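Toxin Tse2 (Pseudomonas aeruginosa, PDB 5AKO) acts as a secreted type VI effector toxin, delivered into the cytoplasm of recipient cells, where it is likely an NAD-dependent cytotoxin against prokaryotes and eukaryotes. Local coordinates at residues Gly47-Pro52 / Ala63-Pro68; Ala106-Arg111 / Leu139-Tyr144; Thr122-Pro125 / Lys129-Gln132; Tyr144-Ala149 / Gly159-Phe164. All blocks are in the same frame, centred on the assembly; numbering follows the deposited sequence.

Contact 1: Gly47-Pro52 / Ala63-Pro68; sequences GRYLHP and APLLHP
The polar part of this contact is a single bond: the backbone N of Ala-63 donates to OH of Tyr-49, with N to OH at 3.0 Å. At 168° the N-H points almost straight at the phenolic oxygen, so a main-chain amide of one loop is satisfied by a side chain fourteen residues earlier in the chain. Tyr-49 reaches this place because its CG stands anti to its own carbonyl carbon (chi1 -67°), which sends the ring out toward 63-68.

The peptide that receives the ring is sharply folded. Pro-64 is the centre of an inverse gamma turn, closed by a weak bond from Leu-65 N to Ala-63 O. This tight turn, in an irregular region between strands 33-37 and 100-103, brings Ala-63 and Leu-65 to the same tyrosine. A type I beta turn follows from Pro-64 to His-67, and the CB of Pro-64 lies 3.3 Å above the plane of the His-67 ring, over its centre.

The apolar part spans the whole length of the Tyr-49 side chain. Near the hydroxyl, its CE2 meets CB of Ala-63 at 3.5 Å, beside the hydrogen-bonded amide. At the root, CB of Tyr-49 touches CD1 of Leu-65 at 3.5 Å, and the same methyl is 3.6 Å from the tyrosine CG. Both methyls meet the ring obliquely. Leu-65 also packs on Phe-116 of strand 114-118, and its carbonyl accepts a hydrogen bond from Arg-35, which ties this loop pairing to the two-stranded sheet.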
loop_
_atom_site.group_PDB
_atom_site.type_symbol
_atom_site.label_atom_id
_atom_site.label_comp_id
_atom_site.label_asym_id
_atom_site.label_seq_id
_atom_site.Cartn_x
_atom_site.Cartn_y
_atom_site.Cartn_z
ATOM N N GLY C 47 -25.794 -26.676 1.699
ATOM C CA GLY C 47 -25.501 -27.793 0.800
ATOM C C GLY C 47 -26.535 -27.921 -0.298
ATOM O O GLY C 47 -26.215 -28.377 -1.400
ATOM N N ARG C 48 -27.780 -27.539 0.015
ATOM C CA ARG C 48 -28.919 -27.587 -0.932
ATOM C C ARG C 48 -28.620 -26.773 -2.179
ATOM O O ARG C 48 -29.016 -27.140 -3.284
ATOM C CB ARG C 48 -30.213 -27.080 -0.267
ATOM N N TYR C 49 -27.842 -25.709 -2.005
ATOM C CA TYR C 49 -27.517 -24.799 -3.106
ATOM C C TYR C 49 -26.409 -25.237 -4.064
ATOM O O TYR C 49 -26.285 -24.647 -5.158
ATOM C CB TYR C 49 -27.189 -23.441 -2.547
ATOM C CG TYR C 49 -28.361 -22.782 -1.918
ATOM C CD1 TYR C 49 -29.275 -22.090 -2.692
ATOM C CD2 TYR C 49 -28.584 -22.857 -0.555
ATOM C CE1 TYR C 49 -30.359 -21.449 -2.130
ATOM C CE2 TYR C 49 -29.675 -22.241 0.019
ATOM C CZ TYR C 49 -30.551 -21.534 -0.788
ATOM O OH TYR C 49 -31.627 -20.907 -0.268
ATOM N N LEU C 50 -25.639 -26.263 -3.702
ATOM C CA LEU C 50 -24.569 -26.774 -4.592
ATOM C C LEU C 50 -25.103 -27.516 -5.813
ATOM O O LEU C 50 -24.513 -27.425 -6.880
ATOM C CB LEU C 50 -23.626 -27.725 -3.853
ATOM C CG LEU C 50 -22.891 -27.151 -2.640
ATOM C CD1 LEU C 50 -21.921 -28.190 -2.093
ATOM C CD2 LEU C 50 -22.175 -25.851 -2.985
ATOM N N HIS C 51 -26.194 -28.261 -5.643
ATOM C CA HIS C 51 -26.918 -28.876 -6.770
ATOM C C HIS C 51 -28.390 -28.681 -6.474
ATOM O O HIS C 51 -29.052 -29.582 -5.986
ATOM C CB HIS C 51 -26.569 -30.360 -6.939
ATOM N N PRO C 52 -28.883 -27.463 -6.713
ATOM C CA PRO C 52 -30.183 -27.022 -6.255
ATOM C C PRO C 52 -31.345 -27.523 -7.082
ATOM O O PRO C 52 -31.180 -27.779 -8.285
ATOM C CB PRO C 52 -30.104 -25.512 -6.422
ATOM C CG PRO C 52 -29.130 -25.276 -7.526
ATOM C CD PRO C 52 -28.190 -26.438 -7.521
ATOM N N ALA C 63 -30.706 -18.295 1.007
ATOM C CA ALA C 63 -29.438 -18.069 1.685
ATOM C C ALA C 63 -28.653 -16.964 0.964
ATOM O O ALA C 63 -28.749 -16.840 -0.262
ATOM C CB ALA C 63 -28.643 -19.347 1.730
ATOM N N PRO C 64 -27.925 -16.137 1.724
ATOM C CA PRO C 64 -27.303 -14.907 1.227
ATOM C C PRO C 64 -25.965 -15.182 0.551
ATOM O O PRO C 64 -24.948 -14.649 0.950
ATOM C CB PRO C 64 -27.154 -14.062 2.502
ATOM C CG PRO C 64 -26.995 -15.071 3.572
ATOM C CD PRO C 64 -27.927 -16.177 3.191
ATOM N N LEU C 65 -25.994 -16.018 -0.489
ATOM C CA LEU C 65 -24.771 -16.628 -1.026
ATOM C C LEU C 65 -23.855 -15.643 -1.748
ATOM O O LEU C 65 -22.659 -15.842 -1.827
ATOM C CB LEU C 65 -25.153 -17.785 -1.954
ATOM C CG LEU C 65 -25.746 -19.049 -1.283
ATOM C CD1 LEU C 65 -26.004 -20.108 -2.330
ATOM C CD2 LEU C 65 -24.819 -19.627 -0.232
ATOM N N LEU C 66 -24.449 -14.630 -2.331
ATOM C CA LEU C 66 -23.742 -13.619 -3.049
ATOM C C LEU C 66 -23.739 -12.289 -2.283
ATOM O O LEU C 66 -23.556 -11.235 -2.880
ATOM C CB LEU C 66 -24.429 -13.404 -4.403
ATOM C CG LEU C 66 -24.569 -14.607 -5.322
ATOM C CD1 LEU C 66 -25.374 -14.260 -6.563
ATOM C CD2 LEU C 66 -23.254 -15.158 -5.750
ATOM N N HIS C 67 -23.965 -12.339 -0.977
ATOM C CA HIS C 67 -23.831 -11.163 -0.147
ATOM C C HIS C 67 -22.369 -10.965 0.146
ATOM O O HIS C 67 -21.680 -11.915 0.500
ATOM C CB HIS C 67 -24.568 -11.323 1.199
ATOM C CG HIS C 67 -26.047 -11.193 1.096
ATOM N ND1 HIS C 67 -26.826 -10.774 2.147
ATOM C CD2 HIS C 67 -26.899 -11.460 0.080
ATOM C CE1 HIS C 67 -28.094 -10.754 1.772
ATOM N NE2 HIS C 67 -28.165 -11.162 0.517
ATOM N N PRO C 68 -21.888 -9.747 0.018
ATOM C CA PRO C 68 -20.527 -9.465 0.430
ATOM C C PRO C 68 -20.499 -9.158 1.911
ATOM O O PRO C 68 -21.503 -8.686 2.432
ATOM C CB PRO C 68 -20.217 -8.168 -0.308
ATOM C CG PRO C 68 -21.529 -7.474 -0.411
ATOM C CD PRO C 68 -22.508 -8.572 -0.636
#

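Contact 2: Ala106-Arg111 / Leu139-Tyr144; sequences AGVLRR and LQATHY
Val-108 uses its two methyl groups as separate arms, one for each touching residue of 139-144. With CG1 anti to its backbone N (chi1 172°), that methyl is directed at Leu-139, while CG2, anti to the carbonyl carbon, turns to Ala-141. The valine and leucine side chains run at about a right angle to each other, and CG1 of Val-108 sits against the leucine root, 3.9 Å from Leu-139 CB. The leucine branches close in on the same methyl, with Leu-139 CD1 at 4.0 Å from Val-108 CG1. On the other arm, CG2 of Val-108 meets CB of Ala-141 at 3.7 Å.

Gln-140 and Ala-141 both face Asn-136 in a G1 beta bulge at the hairpin joining strands 128-136 and 141-148, and Val-108 packs on the residues where the latter strand begins. Phe-103 of the neighbouring strand 100-103 touches both Val-108 and Leu-139. Just beyond, the backbone N atoms of Arg-110 and Arg-111 each hydrogen-bond to an acidic side chain of another protein chain. Between the two segments themselves there is methyl packing and no hydrogen bond, so the contact fixes no particular donor-acceptor direction.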
loop_
_atom_site.group_PDB
_atom_site.type_symbol
_atom_site.label_atom_id
_atom_site.label_comp_id
_atom_site.label_asym_id
_atom_site.label_seq_id
_atom_site.Cartn_x
_atom_site.Cartn_y
_atom_site.Cartn_z
ATOM N N ALA C 106 -14.068 -23.341 -11.221
ATOM C CA ALA C 106 -14.421 -23.918 -9.920
ATOM C C ALA C 106 -13.217 -24.258 -9.073
ATOM O O ALA C 106 -12.145 -24.559 -9.582
ATOM C CB ALA C 106 -15.232 -25.188 -10.128
ATOM N N GLY C 107 -13.409 -24.269 -7.760
ATOM C CA GLY C 107 -12.396 -24.815 -6.876
ATOM C C GLY C 107 -11.213 -23.876 -6.688
ATOM O O GLY C 107 -10.180 -24.266 -6.198
ATOM N N VAL C 108 -11.381 -22.616 -7.053
ATOM C CA VAL C 108 -10.306 -21.632 -6.907
ATOM C C VAL C 108 -9.912 -21.545 -5.442
ATOM O O VAL C 108 -8.739 -21.493 -5.128
ATOM C CB VAL C 108 -10.742 -20.242 -7.438
ATOM C CG1 VAL C 108 -9.700 -19.178 -7.117
ATOM C CG2 VAL C 108 -10.975 -20.296 -8.945
ATOM N N LEU C 109 -10.900 -21.555 -4.553
ATOM C CA LEU C 109 -10.638 -21.581 -3.155
ATOM C C LEU C 109 -10.683 -23.050 -2.659
ATOM O O LEU C 109 -11.760 -23.631 -2.435
ATOM C CB LEU C 109 -11.664 -20.726 -2.425
ATOM C CG LEU C 109 -11.481 -19.213 -2.438
ATOM C CD1 LEU C 109 -11.798 -18.655 -3.789
ATOM C CD2 LEU C 109 -12.386 -18.572 -1.416
ATOM N N ARG C 110 -9.505 -23.620 -2.466
ATOM C CA ARG C 110 -9.396 -25.040 -2.210
ATOM C C ARG C 110 -10.073 -25.463 -0.919
ATOM O O ARG C 110 -10.655 -26.536 -0.853
ATOM C CB ARG C 110 -7.918 -25.499 -2.305
ATOM C CG ARG C 110 -7.475 -25.648 -3.783
ATOM C CD ARG C 110 -6.082 -25.110 -4.130
ATOM N NE ARG C 110 -4.999 -26.108 -4.115
ATOM N N ARG C 111 -10.091 -24.590 0.072
ATOM C CA ARG C 111 -10.678 -24.959 1.331
ATOM C C ARG C 111 -12.173 -24.678 1.460
ATOM O O ARG C 111 -12.680 -24.726 2.558
ATOM C CB ARG C 111 -9.906 -24.283 2.442
ATOM C CG ARG C 111 -8.588 -25.004 2.712
ATOM C CD ARG C 111 -7.521 -24.044 3.225
ATOM N NE ARG C 111 -6.147 -24.561 3.238
ATOM C CZ ARG C 111 -5.256 -24.446 2.245
ATOM N NH1 ARG C 111 -5.582 -23.859 1.092
ATOM N NH2 ARG C 111 -4.016 -24.935 2.402
ATOM N N LEU C 139 -3.881 -17.618 -8.634
ATOM C CA LEU C 139 -5.063 -18.442 -8.624
ATOM C C LEU C 139 -5.408 -18.973 -9.980
ATOM O O LEU C 139 -6.299 -19.797 -10.103
ATOM C CB LEU C 139 -6.254 -17.616 -8.085
ATOM C CG LEU C 139 -6.083 -17.089 -6.652
ATOM C CD1 LEU C 139 -7.219 -16.201 -6.190
ATOM C CD2 LEU C 139 -5.909 -18.268 -5.701
ATOM N N GLN C 140 -4.756 -18.478 -11.013
ATOM C CA GLN C 140 -5.004 -18.982 -12.346
ATOM C C GLN C 140 -6.474 -18.958 -12.627
ATOM O O GLN C 140 -7.068 -19.965 -13.011
ATOM C CB GLN C 140 -4.505 -20.417 -12.501
ATOM C CG GLN C 140 -3.066 -20.624 -12.109
ATOM C CD GLN C 140 -2.639 -22.046 -12.400
ATOM O OE1 GLN C 140 -2.491 -22.442 -13.564
ATOM N NE2 GLN C 140 -2.490 -22.834 -11.361
ATOM N N ALA C 141 -7.056 -17.796 -12.438
ATOM C CA ALA C 141 -8.456 -17.614 -12.711
ATOM C C ALA C 141 -8.706 -16.165 -12.804
ATOM O O ALA C 141 -7.981 -15.363 -12.230
ATOM C CB ALA C 141 -9.321 -18.222 -11.595
ATOM N N THR C 142 -9.740 -15.811 -13.521
ATOM C CA THR C 142 -10.042 -14.390 -13.697
ATOM C C THR C 142 -11.066 -14.020 -12.668
ATOM O O THR C 142 -12.082 -14.700 -12.539
ATOM C CB THR C 142 -10.605 -14.081 -15.112
ATOM O OG1 THR C 142 -9.551 -14.256 -16.067
ATOM C CG2 THR C 142 -11.078 -12.635 -15.168
ATOM N N HIS C 143 -10.827 -12.919 -11.986
ATOM C CA HIS C 143 -11.752 -12.470 -10.920
ATOM C C HIS C 143 -12.833 -11.534 -11.466
ATOM O O HIS C 143 -12.550 -10.732 -12.379
ATOM C CB HIS C 143 -10.957 -11.707 -9.882
ATOM C CG HIS C 143 -11.776 -11.271 -8.712
ATOM N ND1 HIS C 143 -12.545 -10.130 -8.716
ATOM C CD2 HIS C 143 -11.937 -11.827 -7.495
ATOM C CE1 HIS C 143 -13.129 -9.995 -7.542
ATOM N NE2 HIS C 143 -12.781 -11.017 -6.789
ATOM N N TYR C 144 -14.040 -11.606 -10.894
ATOM C CA TYR C 144 -15.137 -10.753 -11.271
ATOM C C TYR C 144 -15.831 -10.219 -10.022
ATOM O O TYR C 144 -15.777 -10.864 -8.964
ATOM C CB TYR C 144 -16.148 -11.517 -12.097
ATOM C CG TYR C 144 -15.752 -11.888 -13.538
ATOM C CD1 TYR C 144 -14.917 -12.943 -13.792
ATOM C CD2 TYR C 144 -16.271 -11.216 -14.615
ATOM C CE1 TYR C 144 -14.574 -13.299 -15.084
ATOM C CE2 TYR C 144 -15.962 -11.544 -15.904
ATOM C CZ TYR C 144 -15.083 -12.583 -16.141
ATOM O OH TYR C 144 -14.731 -12.957 -17.422
#

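Contact 3: Thr122-Pro125 / Lys129-Gln132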
loop_
_atom_site.group_PDB
_atom_site.type_symbol
_atom_site.label_atom_id
_atom_site.label_comp_id
_atom_site.label_asym_id
_atom_site.label_seq_id
_atom_site.Cartn_x
_atom_site.Cartn_y
_atom_site.Cartn_z
ATOM N N THR C 122 -27.348 -16.171 -17.178
ATOM C CA THR C 122 -28.158 -15.788 -16.040
ATOM C C THR C 122 -28.533 -14.312 -16.104
ATOM O O THR C 122 -27.713 -13.474 -16.483
ATOM C CB THR C 122 -27.389 -16.014 -14.748
ATOM O OG1 THR C 122 -27.015 -17.387 -14.689
ATOM C CG2 THR C 122 -28.266 -15.647 -13.545
ATOM N N ASP C 123 -29.769 -14.011 -15.772
ATOM C CA ASP C 123 -30.260 -12.624 -15.743
ATOM C C ASP C 123 -29.674 -11.864 -14.566
ATOM O O ASP C 123 -29.735 -12.329 -13.435
ATOM C CB ASP C 123 -31.792 -12.598 -15.686
ATOM C CG ASP C 123 -32.447 -13.029 -17.061
ATOM O OD1 ASP C 123 -31.726 -13.272 -18.065
ATOM O OD2 ASP C 123 -33.685 -13.139 -17.153
ATOM N N ILE C 124 -29.095 -10.712 -14.861
ATOM C CA ILE C 124 -28.571 -9.844 -13.871
ATOM C C ILE C 124 -29.621 -8.854 -13.348
ATOM O O ILE C 124 -30.169 -8.014 -14.103
ATOM C CB ILE C 124 -27.394 -9.040 -14.446
ATOM C CG1 ILE C 124 -26.289 -9.973 -14.956
ATOM C CG2 ILE C 124 -26.842 -8.097 -13.378
ATOM C CD1 ILE C 124 -25.214 -9.299 -15.805
ATOM N N PRO C 125 -29.878 -8.871 -12.025
ATOM C CA PRO C 125 -30.884 -7.934 -11.547
ATOM C C PRO C 125 -30.622 -6.503 -12.011
ATOM O O PRO C 125 -29.446 -6.083 -12.103
ATOM C CB PRO C 125 -30.781 -8.063 -10.034
ATOM C CG PRO C 125 -30.355 -9.485 -9.842
ATOM C CD PRO C 125 -29.361 -9.712 -10.933
ATOM N N LYS C 129 -24.420 -4.894 -11.534
ATOM C CA LYS C 129 -23.599 -5.206 -12.692
ATOM C C LYS C 129 -22.447 -6.057 -12.237
ATOM O O LYS C 129 -22.179 -6.135 -11.038
ATOM C CB LYS C 129 -23.126 -3.952 -13.401
ATOM C CG LYS C 129 -22.198 -3.063 -12.593
ATOM C CD LYS C 129 -22.073 -1.668 -13.207
ATOM C CE LYS C 129 -20.995 -0.852 -12.519
ATOM N NZ LYS C 129 -20.836 0.472 -13.159
ATOM N N VAL C 130 -21.796 -6.696 -13.201
ATOM C CA VAL C 130 -20.738 -7.648 -12.959
ATOM C C VAL C 130 -19.552 -7.168 -13.724
ATOM O O VAL C 130 -19.606 -7.085 -14.928
ATOM C CB VAL C 130 -21.139 -9.036 -13.478
ATOM C CG1 VAL C 130 -20.037 -10.056 -13.243
ATOM C CG2 VAL C 130 -22.432 -9.461 -12.808
ATOM N N LYS C 131 -18.485 -6.866 -13.007
ATOM C CA LYS C 131 -17.281 -6.275 -13.549
ATOM C C LYS C 131 -16.193 -7.307 -13.701
ATOM O O LYS C 131 -15.890 -8.026 -12.759
ATOM C CB LYS C 131 -16.774 -5.199 -12.587
ATOM C CG LYS C 131 -15.401 -4.620 -12.936
ATOM C CD LYS C 131 -15.018 -3.554 -11.930
ATOM C CE LYS C 131 -13.699 -2.875 -12.252
ATOM N NZ LYS C 131 -13.710 -2.346 -13.632
ATOM N N GLN C 132 -15.589 -7.360 -14.880
ATOM C CA GLN C 132 -14.446 -8.212 -15.116
ATOM C C GLN C 132 -13.274 -7.466 -14.574
ATOM O O GLN C 132 -13.040 -6.359 -14.979
ATOM C CB GLN C 132 -14.225 -8.494 -16.603
ATOM C CG GLN C 132 -12.967 -9.319 -16.832
ATOM C CD GLN C 132 -12.662 -9.645 -18.274
ATOM O OE1 GLN C 132 -13.369 -9.265 -19.195
ATOM N NE2 GLN C 132 -11.548 -10.305 -18.471
#
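This is a small, wholly apolar contact in which Ile-124, in the loop entering strand 128-136, folds back on Val-130 within that strand. Only four residue steps separate Pro-125 from Lys-129, so the chain makes a short return. Ile-124 extends toward the strand with CG1 anti to its carbonyl carbon (chi1 -58°) and chi2 168°, near the fully extended form, which carries CD1 outward. That terminal methyl meets CG2 of Val-130 at 4.1 Å, the two side chains crossing at a slant. The other branch, CG2 of Ile-124, comes within 4.4 Å of CA of Lys-129.

Strand alternation sorts the neighbours. Val-130 points toward the loop, whereas the CB of Lys-129 points away, and its side chain makes a cation-pi interaction with Tyr-24. On the loop, Pro-125 packs on Phe-164 of helix 154-176, so the bend also meets the helix. Backbone bonds tie the two segments to the same N-terminal stretch, Ile-124 to Glu-27 and Val-130 to Asp-25. Val-130 and Ile-124 thus bring apolar side chains to the side of the antiparallel sheet near helix 154-176, an arrangement consistent with the ADP-ribosyltransferase family to which this toxin is assigned.

Contact 4: Tyr144-Ala149 / Gly159-Phe164; sequences YTIMPA and GQLDNF
Ile-146 overlaps both Leu-161 and Phe-164, spreading its branches over two residues one turn of helix apart. The contact is helix-on-sheet packing: strand 141-148, an inner strand of the antiparallel sheet, is covered on one face by helix 154-176, which follows it closely in the chain. Within the strand, Ile-146 points to the helix while Met-147 points away and packs on Lys-129 and Lys-131. Thr-145, next to Ile-146 on the strand, has its OG1 hydrogen-bonded to OD2 of Asp-133.

The isoleucine is placed by CG2 standing anti to its backbone N, with CG1 anti to the carbonyl carbon (chi1 -56°). CG2 touches both helix residues, and Ile-146 CG2 to Leu-161 CD2 is 3.8 Å. Although the CB of Leu-161 does not aim at the strand, the extended side chain still carries CD2 to the isoleucine. Phe-164 has its CG anti to its own backbone N (chi1 -155°) and meets CD1 of Ile-146 as well as CG2, and each pair of side chains passes at an angle. No hydrogen bond joins these segments, and all three touching residues are buried, Leu-161 resting also on Pro-68.

The phenylalanine ring meets the isoleucine in two ways. CG2 of Ile-146 lies in the ring plane at its edge, while CD1 of Ile-146 comes to CE2 of Phe-164 obliquely, at 4.0 Å.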
loop_
_atom_site.group_PDB
_atom_site.type_symbol
_atom_site.label_atom_id
_atom_site.label_comp_id
_atom_site.label_asym_id
_atom_site.label_seq_id
_atom_site.Cartn_x
_atom_site.Cartn_y
_atom_site.Cartn_z
ATOM N N TYR C 144 -14.040 -11.606 -10.894
ATOM C CA TYR C 144 -15.137 -10.753 -11.271
ATOM C C TYR C 144 -15.831 -10.219 -10.022
ATOM O O TYR C 144 -15.777 -10.864 -8.964
ATOM C CB TYR C 144 -16.148 -11.517 -12.097
ATOM C CG TYR C 144 -15.752 -11.888 -13.538
ATOM C CD1 TYR C 144 -14.917 -12.943 -13.792
ATOM C CD2 TYR C 144 -16.271 -11.216 -14.615
ATOM C CE1 TYR C 144 -14.574 -13.299 -15.084
ATOM C CE2 TYR C 144 -15.962 -11.544 -15.904
ATOM C CZ TYR C 144 -15.083 -12.583 -16.141
ATOM O OH TYR C 144 -14.731 -12.957 -17.422
ATOM N N THR C 145 -16.501 -9.052 -10.134
ATOM C CA THR C 145 -17.142 -8.445 -8.982
ATOM C C THR C 145 -18.562 -8.061 -9.311
ATOM O O THR C 145 -18.814 -7.373 -10.278
ATOM C CB THR C 145 -16.381 -7.191 -8.518
ATOM O OG1 THR C 145 -15.027 -7.546 -8.258
ATOM C CG2 THR C 145 -16.994 -6.599 -7.212
ATOM N N ILE C 146 -19.489 -8.593 -8.536
ATOM C CA ILE C 146 -20.878 -8.223 -8.632
ATOM C C ILE C 146 -21.030 -6.994 -7.738
ATOM O O ILE C 146 -20.683 -7.051 -6.567
ATOM C CB ILE C 146 -21.776 -9.293 -8.044
ATOM C CG1 ILE C 146 -21.532 -10.656 -8.702
ATOM C CG2 ILE C 146 -23.216 -8.875 -8.220
ATOM C CD1 ILE C 146 -22.190 -11.850 -8.025
ATOM N N MET C 147 -21.568 -5.904 -8.271
ATOM C CA MET C 147 -21.520 -4.637 -7.590
ATOM C C MET C 147 -22.805 -3.834 -7.935
ATOM O O MET C 147 -23.504 -4.138 -8.880
ATOM C CB MET C 147 -20.217 -3.845 -7.932
ATOM C CG MET C 147 -20.276 -3.241 -9.323
ATOM S SD MET C 147 -18.855 -2.332 -9.819
ATOM C CE MET C 147 -17.450 -3.324 -9.310
ATOM N N PRO C 148 -23.134 -2.828 -7.137
ATOM C CA PRO C 148 -24.254 -1.980 -7.534
ATOM C C PRO C 148 -23.966 -1.141 -8.811
ATOM O O PRO C 148 -22.842 -0.701 -9.048
ATOM C CB PRO C 148 -24.464 -1.070 -6.306
ATOM C CG PRO C 148 -23.189 -1.160 -5.530
ATOM C CD PRO C 148 -22.690 -2.554 -5.762
ATOM N N ALA C 149 -24.990 -0.957 -9.630
ATOM C CA ALA C 149 -24.833 -0.166 -10.853
ATOM C C ALA C 149 -25.136 1.295 -10.570
ATOM O O ALA C 149 -24.868 2.144 -11.391
ATOM C CB ALA C 149 -25.751 -0.693 -11.956
ATOM N N GLY C 159 -31.284 -7.247 -1.444
ATOM C CA GLY C 159 -32.477 -7.742 -2.140
ATOM C C GLY C 159 -32.131 -8.199 -3.545
ATOM O O GLY C 159 -32.552 -9.285 -3.997
ATOM N N GLN C 160 -31.333 -7.387 -4.234
ATOM C CA GLN C 160 -30.988 -7.702 -5.602
ATOM C C GLN C 160 -30.099 -8.922 -5.640
ATOM O O GLN C 160 -30.223 -9.758 -6.537
ATOM C CB GLN C 160 -30.350 -6.527 -6.278
ATOM C CG GLN C 160 -31.226 -5.286 -6.291
ATOM C CD GLN C 160 -32.035 -5.198 -7.525
ATOM O OE1 GLN C 160 -31.552 -4.710 -8.577
ATOM N NE2 GLN C 160 -33.247 -5.727 -7.456
ATOM N N LEU C 161 -29.222 -9.058 -4.655
ATOM C CA LEU C 161 -28.327 -10.209 -4.649
ATOM C C LEU C 161 -29.119 -11.527 -4.400
ATOM O O LEU C 161 -28.825 -12.566 -5.017
ATOM C CB LEU C 161 -27.201 -9.997 -3.624
ATOM C CG LEU C 161 -26.255 -8.862 -3.999
ATOM C CD1 LEU C 161 -25.465 -8.423 -2.773
ATOM C CD2 LEU C 161 -25.310 -9.276 -5.121
ATOM N N ASP C 162 -30.150 -11.462 -3.556
ATOM C CA ASP C 162 -31.089 -12.583 -3.435
ATOM C C ASP C 162 -31.780 -12.958 -4.773
ATOM O O ASP C 162 -31.794 -14.127 -5.178
ATOM C CB ASP C 162 -32.074 -12.312 -2.290
ATOM C CG ASP C 162 -31.382 -12.377 -0.904
ATOM O OD1 ASP C 162 -30.318 -13.054 -0.786
ATOM O OD2 ASP C 162 -31.878 -11.735 0.051
ATOM N N ASN C 163 -32.299 -11.969 -5.493
ATOM C CA ASN C 163 -32.832 -12.247 -6.811
ATOM C C ASN C 163 -31.811 -12.784 -7.776
ATOM O O ASN C 163 -32.157 -13.560 -8.646
ATOM C CB ASN C 163 -33.489 -11.015 -7.416
ATOM C CG ASN C 163 -34.758 -10.628 -6.688
ATOM O OD1 ASN C 163 -35.299 -11.410 -5.910
ATOM N ND2 ASN C 163 -35.208 -9.430 -6.904
ATOM N N PHE C 164 -30.549 -12.395 -7.622
ATOM C CA PHE C 164 -29.503 -12.925 -8.473
ATOM C C PHE C 164 -29.296 -14.421 -8.217
ATOM O O PHE C 164 -29.049 -15.194 -9.143
ATOM C CB PHE C 164 -28.182 -12.178 -8.246
ATOM C CG PHE C 164 -27.216 -12.221 -9.433
ATOM C CD1 PHE C 164 -27.448 -12.999 -10.533
ATOM C CD2 PHE C 164 -26.108 -11.437 -9.441
ATOM C CE1 PHE C 164 -26.559 -13.020 -11.580
ATOM C CE2 PHE C 164 -25.241 -11.422 -10.515
ATOM C CZ PHE C 164 -25.459 -12.241 -11.578
#

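All four contacts are buried, but they differ in how far they lie from the chain centre: contact 4 is nearest, about 7 Å away, and contact 2 farthest, about 13 Å, centre to centre. Contacts 2 and 4 use different ends of strand 141-148 and share Tyr-144, while contact 3 works from the adjacent strand, with backbone bonds joining Lys-129 and Lys-131 to contact 4. Contact 1 pairs two loops, yet meets contact 4 through Leu-66, His-67 and Pro-68. Only contact 1, away from regular strands, has a hydrogen bond across its segments; contacts 2 and 3 rest on aliphatic packing, and contact 4 adds an aromatic ring. Contact 2 alone has another protein chain reaching its segments.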